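Local coordinates for protein glutamate--tRNA ligase (Methanothermobacter thermautotrophicus, PDB 3AII) that attaches glutamate to tRNA, activating the amino acid with ATP as glutamyl-adenylate before transferring it to the acceptor end, at residues Ser395-Ala407 with Arg426-Arg438. Residues are numbered along the deposited sequence; the frame is centred on the assembly and turned at random. Where two conformers were deposited one is given.
Sequences SILEEEARRYFFA and RPLHPDHPEIGNR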
loop_
_atom_site.group_PDB
_atom_site.type_symbol
_atom_site.label_atom_id
_atom_site.label_comp_id
_atom_site.label_asym_id
_atom_site.label_seq_id
_atom_site.Cartn_x
_atom_site.Cartn_y
_atom_site.Cartn_z
ATOM N N SER A 395 18.825 -4.092 -0.202
ATOM C CA SER A 395 19.494 -5.371 -0.404
ATOM C C SER A 395 19.264 -5.919 -1.804
ATOM O O SER A 395 20.152 -6.542 -2.383
ATOM C CB SER A 395 19.080 -6.380 0.665
ATOM O OG SER A 395 19.528 -5.920 1.927
ATOM N N ILE A 396 18.083 -5.664 -2.353
ATOM C CA ILE A 396 17.794 -6.070 -3.721
ATOM C C ILE A 396 18.463 -5.145 -4.739
ATOM O O ILE A 396 19.176 -5.599 -5.628
ATOM C CB ILE A 396 16.284 -6.101 -3.993
ATOM C CG1 ILE A 396 15.605 -7.124 -3.078
ATOM C CG2 ILE A 396 16.019 -6.431 -5.466
ATOM C CD1 ILE A 396 14.092 -7.059 -3.127
ATOM N N LEU A 397 18.230 -3.846 -4.610
ATOM C CA LEU A 397 18.725 -2.901 -5.599
ATOM C C LEU A 397 20.253 -2.824 -5.634
ATOM O O LEU A 397 20.846 -2.618 -6.694
ATOM C CB LEU A 397 18.140 -1.507 -5.359
ATOM C CG LEU A 397 16.639 -1.361 -5.556
ATOM C CD1 LEU A 397 16.236 0.116 -5.441
ATOM C CD2 LEU A 397 16.256 -1.937 -6.908
ATOM N N GLU A 398 20.906 -2.973 -4.487
ATOM C CA GLU A 398 22.346 -2.734 -4.469
ATOM C C GLU A 398 23.095 -3.792 -5.266
ATOM O O GLU A 398 24.264 -3.608 -5.587
ATOM C CB GLU A 398 22.899 -2.618 -3.042
ATOM C CG GLU A 398 22.973 -3.922 -2.298
ATOM C CD GLU A 398 23.303 -3.722 -0.831
ATOM O OE1 GLU A 398 23.514 -2.557 -0.420
ATOM O OE2 GLU A 398 23.347 -4.731 -0.096
ATOM N N GLU A 399 22.418 -4.881 -5.610
ATOM C CA GLU A 399 23.081 -5.957 -6.337
ATOM C C GLU A 399 22.944 -5.835 -7.846
ATOM O O GLU A 399 23.591 -6.572 -8.588
ATOM C CB GLU A 399 22.571 -7.325 -5.878
ATOM C CG GLU A 399 22.992 -7.691 -4.460
ATOM C CD GLU A 399 24.495 -7.586 -4.243
ATOM O OE1 GLU A 399 24.917 -7.400 -3.081
ATOM O OE2 GLU A 399 25.257 -7.683 -5.231
ATOM N N GLU A 400 22.110 -4.913 -8.313
ATOM C CA GLU A 400 21.858 -4.849 -9.747
ATOM C C GLU A 400 21.671 -3.455 -10.330
ATOM O O GLU A 400 21.797 -3.280 -11.540
ATOM C CB GLU A 400 20.655 -5.715 -10.114
ATOM C CG GLU A 400 19.342 -5.238 -9.513
ATOM C CD GLU A 400 18.167 -6.102 -9.938
ATOM O OE1 GLU A 400 17.755 -6.982 -9.151
ATOM O OE2 GLU A 400 17.656 -5.902 -11.060
ATOM N N ALA A 401 21.363 -2.469 -9.494
ATOM C CA ALA A 401 21.048 -1.139 -10.012
ATOM C C ALA A 401 22.278 -0.455 -10.627
ATOM O O ALA A 401 23.322 -0.342 -9.975
ATOM C CB ALA A 401 20.455 -0.260 -8.903
ATOM N N ARG A 402 22.143 0.030 -11.861
ATOM C CA ARG A 402 23.242 0.710 -12.554
ATOM C C ARG A 402 23.586 2.010 -11.835
ATOM O O ARG A 402 22.691 2.701 -11.338
ATOM C CB ARG A 402 22.861 1.015 -14.011
ATOM C CG ARG A 402 22.558 -0.236 -14.825
ATOM C CD ARG A 402 21.899 0.105 -16.166
ATOM N NE ARG A 402 22.845 0.639 -17.142
ATOM C CZ ARG A 402 23.452 -0.087 -18.079
ATOM N NH1 ARG A 402 24.300 0.486 -18.921
ATOM N NH2 ARG A 402 23.212 -1.393 -18.171
ATOM N N ARG A 403 24.871 2.332 -11.805
ATOM C CA ARG A 403 25.361 3.499 -11.074
ATOM C C ARG A 403 25.652 4.690 -11.977
ATOM O O ARG A 403 26.312 4.554 -13.009
ATOM C CB ARG A 403 26.635 3.148 -10.307
ATOM C CG ARG A 403 26.442 2.101 -9.214
ATOM C CD ARG A 403 27.735 1.939 -8.419
ATOM N NE ARG A 403 28.905 1.816 -9.278
ATOM C CZ ARG A 403 30.153 1.751 -8.817
ATOM N NH1 ARG A 403 30.366 1.794 -7.510
ATOM N NH2 ARG A 403 31.180 1.650 -9.646
ATOM N N TYR A 404 25.184 5.870 -11.557
ATOM C CA TYR A 404 25.486 7.121 -12.253
ATOM C C TYR A 404 25.774 8.238 -11.251
ATOM O O TYR A 404 25.312 8.180 -10.104
ATOM C CB TYR A 404 24.301 7.535 -13.134
ATOM C CG TYR A 404 23.935 6.492 -14.169
ATOM C CD1 TYR A 404 24.562 6.474 -15.410
ATOM C CD2 TYR A 404 23.015 5.495 -13.877
ATOM C CE1 TYR A 404 24.245 5.503 -16.356
ATOM C CE2 TYR A 404 22.697 4.521 -14.813
ATOM C CZ TYR A 404 23.309 4.540 -16.046
ATOM O OH TYR A 404 22.988 3.554 -16.959
ATOM N N PHE A 405 26.493 9.267 -11.702
ATOM C CA PHE A 405 26.713 10.484 -10.903
ATOM C C PHE A 405 25.653 11.530 -11.252
ATOM O O PHE A 405 25.611 12.012 -12.391
ATOM C CB PHE A 405 28.095 11.090 -11.191
ATOM C CG PHE A 405 29.258 10.308 -10.625
ATOM C CD1 PHE A 405 29.093 9.472 -9.526
ATOM C CD2 PHE A 405 30.524 10.440 -11.182
ATOM C CE1 PHE A 405 30.182 8.755 -9.004
ATOM C CE2 PHE A 405 31.609 9.730 -10.660
ATOM C CZ PHE A 405 31.436 8.904 -9.568
ATOM N N PHE A 406 24.817 11.874 -10.272
ATOM C CA PHE A 406 23.866 12.976 -10.371
ATOM C C PHE A 406 24.283 14.006 -9.339
ATOM O O PHE A 406 24.337 13.706 -8.154
ATOM C CB PHE A 406 22.441 12.476 -10.082
ATOM C CG PHE A 406 21.430 13.584 -9.817
ATOM C CD1 PHE A 406 20.978 14.390 -10.850
ATOM C CD2 PHE A 406 20.922 13.782 -8.538
ATOM C CE1 PHE A 406 20.045 15.402 -10.617
ATOM C CE2 PHE A 406 19.981 14.783 -8.287
ATOM C CZ PHE A 406 19.544 15.592 -9.323
ATOM N N ALA A 407 24.597 15.212 -9.804
ATOM C CA ALA A 407 24.983 16.300 -8.911
ATOM C C ALA A 407 23.780 17.213 -8.687
ATOM O O ALA A 407 23.419 17.994 -9.573
ATOM C CB ALA A 407 26.147 17.084 -9.513
ATOM N N ARG A 426 34.741 4.048 -14.694
ATOM C CA ARG A 426 34.121 3.584 -13.470
ATOM C C ARG A 426 33.007 2.592 -13.814
ATOM O O ARG A 426 32.156 2.876 -14.663
ATOM C CB ARG A 426 33.574 4.772 -12.669
ATOM C CG ARG A 426 32.865 4.373 -11.369
ATOM C CD ARG A 426 32.652 5.608 -10.474
ATOM N NE ARG A 426 32.042 5.263 -9.191
ATOM C CZ ARG A 426 32.708 4.814 -8.128
ATOM N NH1 ARG A 426 32.055 4.532 -7.006
ATOM N NH2 ARG A 426 34.018 4.636 -8.184
ATOM N N PRO A 427 33.004 1.410 -13.178
ATOM C CA PRO A 427 31.958 0.438 -13.503
ATOM C C PRO A 427 30.537 0.944 -13.323
ATOM O O PRO A 427 30.197 1.657 -12.363
ATOM C CB PRO A 427 32.208 -0.697 -12.500
ATOM C CG PRO A 427 33.688 -0.601 -12.236
ATOM C CD PRO A 427 33.975 0.865 -12.214
ATOM N N LEU A 428 29.683 0.558 -14.255
ATOM C CA LEU A 428 28.257 0.724 -14.048
ATOM C C LEU A 428 27.762 -0.089 -12.852
ATOM O O LEU A 428 26.846 0.326 -12.158
ATOM C CB LEU A 428 27.495 0.365 -15.324
ATOM C CG LEU A 428 27.582 1.519 -16.333
ATOM C CD1 LEU A 428 27.544 0.976 -17.772
ATOM C CD2 LEU A 428 26.415 2.483 -16.119
ATOM N N HIS A 429 28.362 -1.253 -12.620
ATOM C CA HIS A 429 28.088 -1.997 -11.395
ATOM C C HIS A 429 29.252 -2.935 -11.105
ATOM O O HIS A 429 29.576 -3.776 -11.931
ATOM C CB HIS A 429 26.796 -2.804 -11.500
ATOM C CG HIS A 429 26.305 -3.266 -10.172
ATOM N ND1 HIS A 429 26.977 -4.207 -9.425
ATOM C CD2 HIS A 429 25.243 -2.876 -9.427
ATOM C CE1 HIS A 429 26.335 -4.398 -8.286
ATOM N NE2 HIS A 429 25.280 -3.605 -8.264
ATOM N N PRO A 430 29.885 -2.787 -9.930
ATOM C CA PRO A 430 31.108 -3.549 -9.635
ATOM C C PRO A 430 30.925 -5.071 -9.697
ATOM O O PRO A 430 31.905 -5.783 -9.939
ATOM C CB PRO A 430 31.477 -3.102 -8.212
ATOM C CG PRO A 430 30.237 -2.460 -7.659
ATOM C CD PRO A 430 29.533 -1.860 -8.840
ATOM N N ASP A 431 29.707 -5.559 -9.507
ATOM C CA ASP A 431 29.453 -7.002 -9.548
ATOM C C ASP A 431 29.041 -7.511 -10.924
ATOM O O ASP A 431 28.859 -8.715 -11.123
ATOM C CB ASP A 431 28.383 -7.383 -8.528
ATOM C CG ASP A 431 28.794 -7.056 -7.113
ATOM O OD1 ASP A 431 30.014 -7.066 -6.835
ATOM O OD2 ASP A 431 27.897 -6.786 -6.288
ATOM N N HIS A 432 28.872 -6.598 -11.873
ATOM C CA HIS A 432 28.371 -6.970 -13.193
ATOM C C HIS A 432 29.231 -6.388 -14.301
ATOM O O HIS A 432 28.848 -5.408 -14.942
ATOM C CB HIS A 432 26.935 -6.495 -13.373
ATOM C CG HIS A 432 25.955 -7.191 -12.481
ATOM N ND1 HIS A 432 25.339 -8.372 -12.841
ATOM C CD2 HIS A 432 25.477 -6.873 -11.255
ATOM C CE1 HIS A 432 24.525 -8.751 -11.872
ATOM N NE2 HIS A 432 24.589 -7.861 -10.897
ATOM N N PRO A 433 30.406 -6.978 -14.521
ATOM C CA PRO A 433 31.316 -6.497 -15.562
ATOM C C PRO A 433 30.683 -6.558 -16.945
ATOM O O PRO A 433 31.164 -5.853 -17.836
ATOM C CB PRO A 433 32.506 -7.467 -15.487
ATOM C CG PRO A 433 32.377 -8.164 -14.171
ATOM C CD PRO A 433 30.927 -8.159 -13.808
ATOM N N GLU A 434 29.652 -7.389 -17.124
ATOM C CA GLU A 434 29.032 -7.537 -18.436
ATOM C C GLU A 434 28.505 -6.217 -18.977
ATOM O O GLU A 434 28.524 -6.005 -20.183
ATOM C CB GLU A 434 27.927 -8.608 -18.447
ATOM C CG GLU A 434 26.701 -8.240 -17.623
ATOM C CD GLU A 434 26.792 -8.710 -16.182
ATOM O OE1 GLU A 434 25.723 -8.820 -15.530
ATOM O OE2 GLU A 434 27.909 -8.985 -15.701
ATOM N N ILE A 435 28.055 -5.317 -18.103
ATOM C CA ILE A 435 27.526 -4.056 -18.609
ATOM C C ILE A 435 28.615 -2.987 -18.755
ATOM O O ILE A 435 28.361 -1.906 -19.299
ATOM C CB ILE A 435 26.315 -3.548 -17.779
ATOM C CG1 ILE A 435 26.724 -3.301 -16.333
ATOM C CG2 ILE A 435 25.136 -4.550 -17.868
ATOM C CD1 ILE A 435 25.624 -2.649 -15.488
ATOM N N GLY A 436 29.832 -3.282 -18.297
ATOM C CA GLY A 436 30.957 -2.419 -18.612
ATOM C C GLY A 436 31.128 -1.173 -17.764
ATOM O O GLY A 436 30.526 -1.046 -16.687
ATOM N N ASN A 437 31.966 -0.265 -18.255
ATOM C CA ASN A 437 32.354 0.911 -17.474
ATOM C C ASN A 437 31.868 2.193 -18.120
ATOM O O ASN A 437 31.928 2.335 -19.343
ATOM C CB ASN A 437 33.870 0.990 -17.351
ATOM C CG ASN A 437 34.451 -0.132 -16.520
ATOM O OD1 ASN A 437 33.750 -0.770 -15.756
ATOM N ND2 ASN A 437 35.757 -0.371 -16.671
ATOM N N ARG A 438 31.410 3.140 -17.300
ATOM C CA ARG A 438 31.253 4.511 -17.790
ATOM C C ARG A 438 32.623 5.129 -18.040
ATOM O O ARG A 438 33.594 4.815 -17.349
ATOM C CB ARG A 438 30.502 5.378 -16.772
ATOM C CG ARG A 438 29.152 4.859 -16.340
ATOM C CD ARG A 438 29.127 4.549 -14.846
ATOM N NE ARG A 438 29.197 5.781 -14.050
ATOM C CZ ARG A 438 29.326 5.795 -12.730
ATOM N NH1 ARG A 438 29.337 6.950 -12.077
ATOM N NH2 ARG A 438 29.453 4.654 -12.066
HETATM O O HOH W 1 26.222 -0.822 -20.719
#
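Arg403 binds segment 426-438 twice: its N donates to Leu428 O (2.8 Å), and its chain, bent at chi3 (-47°), turns NH2 in the guanidinium plane onto Pro427 O at 2.9 Å in a nearly straight bond. Pro430 CD covers the centre of one guanidinium face; the other stacks on the Arg426 guanidinium, centres 4.0 Å apart. Pro427 O also accepts from Arg438 NH2, which arrives from the opposite face of the carbonyl plane. Arg438 then sets NH1 over the centre of the Phe405 ring, a cation-pi contact with CZ 4.7 Å from the centroid. Glu517 and Glu532 pair with Arg438, and Asp462 and Glu532 with Arg426, which should offset the crowding of positive charge.

At the other end two histidines grip successive carbonyls near the C-terminal end of helix 386-397. His429 NE2 reaches Glu398 O (2.9 Å) from above the carbonyl plane, while His432 NE2 meets Glu399 O (2.8 Å) nearly head-on. Asp431 N holds His429 ND1, and Glu434 OE1 holds His432 ND1, fixing both rings. An alanine in place of His429 would probably leave Glu398 O without this donor and Asp431 N without its ring acceptor, loosening one of the turn's two anchors. On the flank of Arg402, Leu428 CD2 packs on Tyr404, whose OH takes the Arg402 NE hydrogen bond; Glu522 salt-bridges Arg402 and hydrogen-bonds Tyr404 OH.

The loop of the 422-427/437-442 beta hairpin thus docks on the link between helix 386-397 and strand 402-408, in the beta-barrel anticodon-binding region of this class I synthetase.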